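Local atomic coordinates of ADP-ribosyltransferase (Staphylococcus aureus, PDB entry 1OJQ), a protein that probably transfers ADP-ribose from NAD+ to a target protein, as a C3-type mono-ADP-ribosyltransferase exoenzyme. Residues L92-L106 with L118-Y131. Numbering follows the deposited sequence.
Sequences LSSITGFTREDLHML and LVSKLNNLMNSRIY
The ring of F98 lies between an aliphatic methyl and an acidic residue's methylene. L122 CD2 sits over the centre of one face, 3.7 Å from the centroid and 13° off the ring normal, a CH-pi contact, while D102 CB covers the opposite face. L125 CD1 and K121 CG come to the edge. With CG anti to the backbone N (chi1 -160°), the ring is carried against L122 of helix 116-126, where a flat aromatic can fill the wedge between this helix and helix 100-106; the short axes cross at -138°.

Leucines extend the apolar seam: L118 CD1 meets M105 CB at 3.8 Å, and L122 CD1 meets L92 CD1. Near the type II turn I95-F98, L125 CD1 rests on the carbonyl carbon of G97 at 3.4 Å. Glycine suits this third turn position, having no CB to press on L125 CD2 and tolerating the positive phi. Further on, I95 CD1 meets M126 CE at 3.8 Å, the methionine bent at its thioether, and also touches Y131. L106 and M126 also pack on strand 203-209, joining the helical pair to the sheet. L92 and Y131 lie about 7 Å, side chain to side chain, from NAD+-binding D90 and E133 respectively, so the contact borders that site.

At the outer margin, extended K121 forms a salt bridge with D102, NZ donating to OD2 at 2.7 Å from the syn side but tilted out of the carboxylate plane. From the other face T99 N reaches D102 OD2 at 2.8 Å, and T99 OG1 accepts from D102 N, completing a capping box. Waters tie K121 NZ to G97 O and D102 OD1. One aspartate thus caps its helix, backs the ring and anchors the lysine; two donors on OD2 would probably stabilise its negative charge and fix the carboxylate's rotation.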
# COMPACT_ATOMS: atom_id res chain seq x y z
N LEU A 92 -12.03 -3.70 -6.33
CA LEU A 92 -13.39 -3.52 -5.80
C LEU A 92 -14.24 -4.77 -5.89
O LEU A 92 -15.42 -4.79 -5.54
CB LEU A 92 -14.10 -2.40 -6.56
CG LEU A 92 -13.38 -1.04 -6.54
CD1 LEU A 92 -14.09 -0.07 -7.46
CD2 LEU A 92 -13.26 -0.50 -5.12
N SER A 93 -13.66 -5.87 -6.35
CA SER A 93 -14.51 -7.03 -6.65
C SER A 93 -14.92 -7.74 -5.38
O SER A 93 -15.78 -8.62 -5.36
CB SER A 93 -13.78 -7.97 -7.63
OG SER A 93 -12.91 -8.82 -6.90
N SER A 94 -14.32 -7.36 -4.25
CA SER A 94 -14.81 -8.00 -3.03
C SER A 94 -15.46 -7.02 -2.07
O SER A 94 -15.60 -7.29 -0.87
CB SER A 94 -13.65 -8.73 -2.33
N ILE A 95 -15.88 -5.85 -2.54
CA ILE A 95 -16.57 -4.91 -1.68
C ILE A 95 -18.04 -5.28 -1.51
O ILE A 95 -18.79 -5.25 -2.49
CB ILE A 95 -16.52 -3.48 -2.26
CG1 ILE A 95 -15.12 -2.94 -2.51
CG2 ILE A 95 -17.34 -2.57 -1.36
CD1 ILE A 95 -14.22 -2.96 -1.29
N THR A 96 -18.49 -5.63 -0.32
CA THR A 96 -19.88 -6.05 -0.20
C THR A 96 -20.89 -5.00 -0.65
O THR A 96 -20.71 -3.84 -0.26
CB THR A 96 -20.21 -6.40 1.27
OG1 THR A 96 -19.39 -7.50 1.67
CG2 THR A 96 -21.67 -6.79 1.38
N GLY A 97 -21.92 -5.36 -1.39
CA GLY A 97 -22.96 -4.52 -1.93
C GLY A 97 -22.60 -3.84 -3.24
O GLY A 97 -23.50 -3.24 -3.84
N PHE A 98 -21.33 -3.90 -3.66
CA PHE A 98 -20.89 -3.33 -4.94
C PHE A 98 -20.86 -4.47 -5.96
O PHE A 98 -19.94 -5.29 -5.95
CB PHE A 98 -19.54 -2.64 -4.86
CG PHE A 98 -19.34 -1.66 -6.02
CD1 PHE A 98 -20.02 -0.46 -6.03
CD2 PHE A 98 -18.50 -1.97 -7.07
CE1 PHE A 98 -19.85 0.44 -7.07
CE2 PHE A 98 -18.31 -1.07 -8.10
CZ PHE A 98 -18.98 0.14 -8.11
N THR A 99 -21.90 -4.53 -6.81
CA THR A 99 -22.11 -5.77 -7.55
C THR A 99 -21.22 -5.87 -8.78
O THR A 99 -20.59 -4.89 -9.19
CB THR A 99 -23.58 -5.90 -8.00
OG1 THR A 99 -23.80 -4.98 -9.07
CG2 THR A 99 -24.50 -5.51 -6.87
N ARG A 100 -21.17 -7.07 -9.36
CA ARG A 100 -20.45 -7.18 -10.63
C ARG A 100 -20.97 -6.20 -11.67
O ARG A 100 -20.21 -5.65 -12.46
CB ARG A 100 -20.60 -8.61 -11.18
CG ARG A 100 -20.09 -8.76 -12.62
CD ARG A 100 -18.57 -8.67 -12.64
NE ARG A 100 -18.05 -8.77 -14.01
CZ ARG A 100 -17.77 -7.73 -14.80
NH1 ARG A 100 -17.93 -6.47 -14.43
NH2 ARG A 100 -17.30 -7.94 -16.03
N GLU A 101 -22.30 -5.98 -11.69
CA GLU A 101 -22.82 -5.03 -12.68
C GLU A 101 -22.44 -3.60 -12.32
O GLU A 101 -22.19 -2.81 -13.22
CB GLU A 101 -24.34 -5.14 -12.84
CG GLU A 101 -24.84 -4.41 -14.09
CD GLU A 101 -24.40 -5.09 -15.38
OE1 GLU A 101 -24.73 -4.55 -16.45
OE2 GLU A 101 -23.74 -6.15 -15.37
N ASP A 102 -22.39 -3.27 -11.02
CA ASP A 102 -21.88 -1.97 -10.62
C ASP A 102 -20.48 -1.76 -11.19
O ASP A 102 -20.17 -0.71 -11.75
CB ASP A 102 -21.84 -1.77 -9.10
CG ASP A 102 -23.21 -1.73 -8.47
OD1 ASP A 102 -24.18 -1.33 -9.15
OD2 ASP A 102 -23.31 -2.11 -7.28
N LEU A 103 -19.65 -2.80 -11.04
CA LEU A 103 -18.28 -2.71 -11.53
C LEU A 103 -18.25 -2.57 -13.05
O LEU A 103 -17.44 -1.82 -13.61
CB LEU A 103 -17.51 -3.97 -11.13
CG LEU A 103 -16.00 -3.91 -11.29
CD1 LEU A 103 -15.43 -2.70 -10.56
CD2 LEU A 103 -15.36 -5.20 -10.78
N HIS A 104 -19.13 -3.37 -13.68
CA HIS A 104 -19.19 -3.31 -15.14
C HIS A 104 -19.55 -1.90 -15.61
O HIS A 104 -18.94 -1.36 -16.53
CB HIS A 104 -20.22 -4.31 -15.68
CG HIS A 104 -20.48 -4.16 -17.15
ND1 HIS A 104 -19.54 -4.48 -18.11
CD2 HIS A 104 -21.58 -3.73 -17.81
CE1 HIS A 104 -20.07 -4.25 -19.31
NE2 HIS A 104 -21.31 -3.79 -19.15
N MET A 105 -20.56 -1.32 -14.95
CA MET A 105 -20.97 0.04 -15.31
C MET A 105 -19.90 1.07 -14.93
O MET A 105 -19.72 2.06 -15.64
CB MET A 105 -22.30 0.41 -14.66
CG MET A 105 -23.45 -0.48 -15.15
SD MET A 105 -25.02 0.03 -14.44
CE MET A 105 -24.85 -0.49 -12.73
N LEU A 106 -19.21 0.83 -13.81
CA LEU A 106 -18.16 1.76 -13.39
C LEU A 106 -17.10 1.91 -14.48
O LEU A 106 -16.61 3.02 -14.75
CB LEU A 106 -17.50 1.28 -12.08
CG LEU A 106 -16.51 2.28 -11.45
CD1 LEU A 106 -17.19 3.61 -11.13
CD2 LEU A 106 -15.87 1.71 -10.20
N LEU A 118 -22.15 6.06 -8.96
CA LEU A 118 -21.51 4.80 -8.56
C LEU A 118 -20.39 5.07 -7.56
O LEU A 118 -20.19 4.27 -6.66
CB LEU A 118 -20.99 4.06 -9.79
CG LEU A 118 -22.06 3.36 -10.65
CD1 LEU A 118 -21.45 2.96 -11.99
CD2 LEU A 118 -22.65 2.16 -9.94
N VAL A 119 -19.67 6.19 -7.73
CA VAL A 119 -18.60 6.48 -6.74
C VAL A 119 -19.25 6.83 -5.41
O VAL A 119 -18.73 6.50 -4.35
CB VAL A 119 -17.67 7.61 -7.21
CG1 VAL A 119 -16.60 7.93 -6.17
CG2 VAL A 119 -17.04 7.22 -8.53
N SER A 120 -20.40 7.49 -5.49
CA SER A 120 -21.16 7.76 -4.27
C SER A 120 -21.58 6.47 -3.60
O SER A 120 -21.53 6.32 -2.37
CB SER A 120 -22.38 8.63 -4.59
OG SER A 120 -21.93 9.97 -4.71
N LYS A 121 -21.99 5.49 -4.41
CA LYS A 121 -22.32 4.18 -3.83
C LYS A 121 -21.13 3.57 -3.12
O LYS A 121 -21.20 3.01 -2.02
CB LYS A 121 -22.81 3.24 -4.95
CG LYS A 121 -23.29 1.89 -4.45
CD LYS A 121 -24.05 1.09 -5.50
CE LYS A 121 -24.70 -0.13 -4.85
NZ LYS A 121 -25.38 -1.00 -5.85
N LEU A 122 -19.96 3.66 -3.77
CA LEU A 122 -18.73 3.11 -3.19
C LEU A 122 -18.46 3.74 -1.83
O LEU A 122 -18.13 3.06 -0.85
CB LEU A 122 -17.54 3.33 -4.12
CG LEU A 122 -17.24 2.29 -5.19
CD1 LEU A 122 -16.07 2.78 -6.05
CD2 LEU A 122 -16.91 0.91 -4.61
N ASN A 123 -18.58 5.06 -1.75
CA ASN A 123 -18.37 5.76 -0.49
C ASN A 123 -19.32 5.24 0.57
O ASN A 123 -19.05 4.98 1.74
CB ASN A 123 -18.58 7.26 -0.69
CG ASN A 123 -18.41 7.98 0.64
OD1 ASN A 123 -17.26 8.22 1.03
ND2 ASN A 123 -19.49 8.30 1.34
N ASN A 124 -20.58 5.06 0.13
CA ASN A 124 -21.59 4.58 1.07
C ASN A 124 -21.26 3.17 1.54
O ASN A 124 -21.50 2.85 2.71
CB ASN A 124 -22.99 4.63 0.45
CG ASN A 124 -23.97 3.88 1.33
OD1 ASN A 124 -24.18 2.68 1.15
ND2 ASN A 124 -24.53 4.61 2.29
N LEU A 125 -20.68 2.33 0.70
CA LEU A 125 -20.32 0.95 1.02
C LEU A 125 -18.94 0.78 1.65
O LEU A 125 -18.68 -0.26 2.27
CB LEU A 125 -20.38 0.09 -0.25
CG LEU A 125 -21.77 0.01 -0.89
CD1 LEU A 125 -21.69 -0.79 -2.19
CD2 LEU A 125 -22.77 -0.57 0.10
N MET A 126 -18.04 1.77 1.52
CA MET A 126 -16.73 1.55 2.13
C MET A 126 -16.45 2.45 3.33
O MET A 126 -15.58 2.12 4.15
CB MET A 126 -15.64 1.71 1.07
CG MET A 126 -15.84 0.82 -0.15
SD MET A 126 -14.44 1.06 -1.29
CE MET A 126 -13.10 0.48 -0.23
N ASN A 127 -17.15 3.58 3.46
CA ASN A 127 -16.78 4.47 4.57
C ASN A 127 -17.01 3.80 5.92
O ASN A 127 -17.91 2.98 6.11
CB ASN A 127 -17.54 5.79 4.50
CG ASN A 127 -18.90 5.68 5.16
OD1 ASN A 127 -19.00 5.85 6.39
ND2 ASN A 127 -19.90 5.38 4.34
N SER A 128 -16.13 4.18 6.84
CA SER A 128 -16.15 3.66 8.19
C SER A 128 -15.92 2.15 8.25
O SER A 128 -16.28 1.56 9.28
CB SER A 128 -17.49 4.02 8.87
OG SER A 128 -17.75 5.42 8.84
N ARG A 129 -15.38 1.50 7.24
CA ARG A 129 -15.05 0.08 7.29
C ARG A 129 -13.54 -0.11 7.37
O ARG A 129 -12.77 0.62 6.75
CB ARG A 129 -15.56 -0.71 6.09
CG ARG A 129 -17.04 -0.50 5.82
CD ARG A 129 -17.66 -1.55 4.89
NE ARG A 129 -19.07 -1.68 5.29
CZ ARG A 129 -19.60 -2.84 5.65
NH1 ARG A 129 -18.84 -3.92 5.64
NH2 ARG A 129 -20.87 -2.92 6.01
N ILE A 130 -13.15 -1.14 8.12
CA ILE A 130 -11.73 -1.51 8.19
C ILE A 130 -11.47 -2.68 7.24
O ILE A 130 -12.16 -3.69 7.30
CB ILE A 130 -11.34 -1.92 9.63
CG1 ILE A 130 -11.54 -0.80 10.66
CG2 ILE A 130 -9.92 -2.48 9.69
CD1 ILE A 130 -11.67 -1.33 12.07
N TYR A 131 -10.46 -2.54 6.38
CA TYR A 131 -9.99 -3.57 5.48
C TYR A 131 -8.60 -4.00 5.94
O TYR A 131 -7.82 -3.15 6.39
CB TYR A 131 -9.95 -3.08 4.03
CG TYR A 131 -11.38 -2.74 3.57
CD1 TYR A 131 -11.86 -1.45 3.70
CD2 TYR A 131 -12.19 -3.73 3.03
CE1 TYR A 131 -13.14 -1.15 3.29
CE2 TYR A 131 -13.48 -3.43 2.62
CZ TYR A 131 -13.95 -2.14 2.75
OH TYR A 131 -15.22 -1.82 2.36
O HOH W 1 -19.48 -2.93 1.90
O HOH W 2 -16.95 -3.81 2.16
O HOH W 3 -25.90 -2.82 -3.34
O HOH W 4 -26.09 0.48 -8.50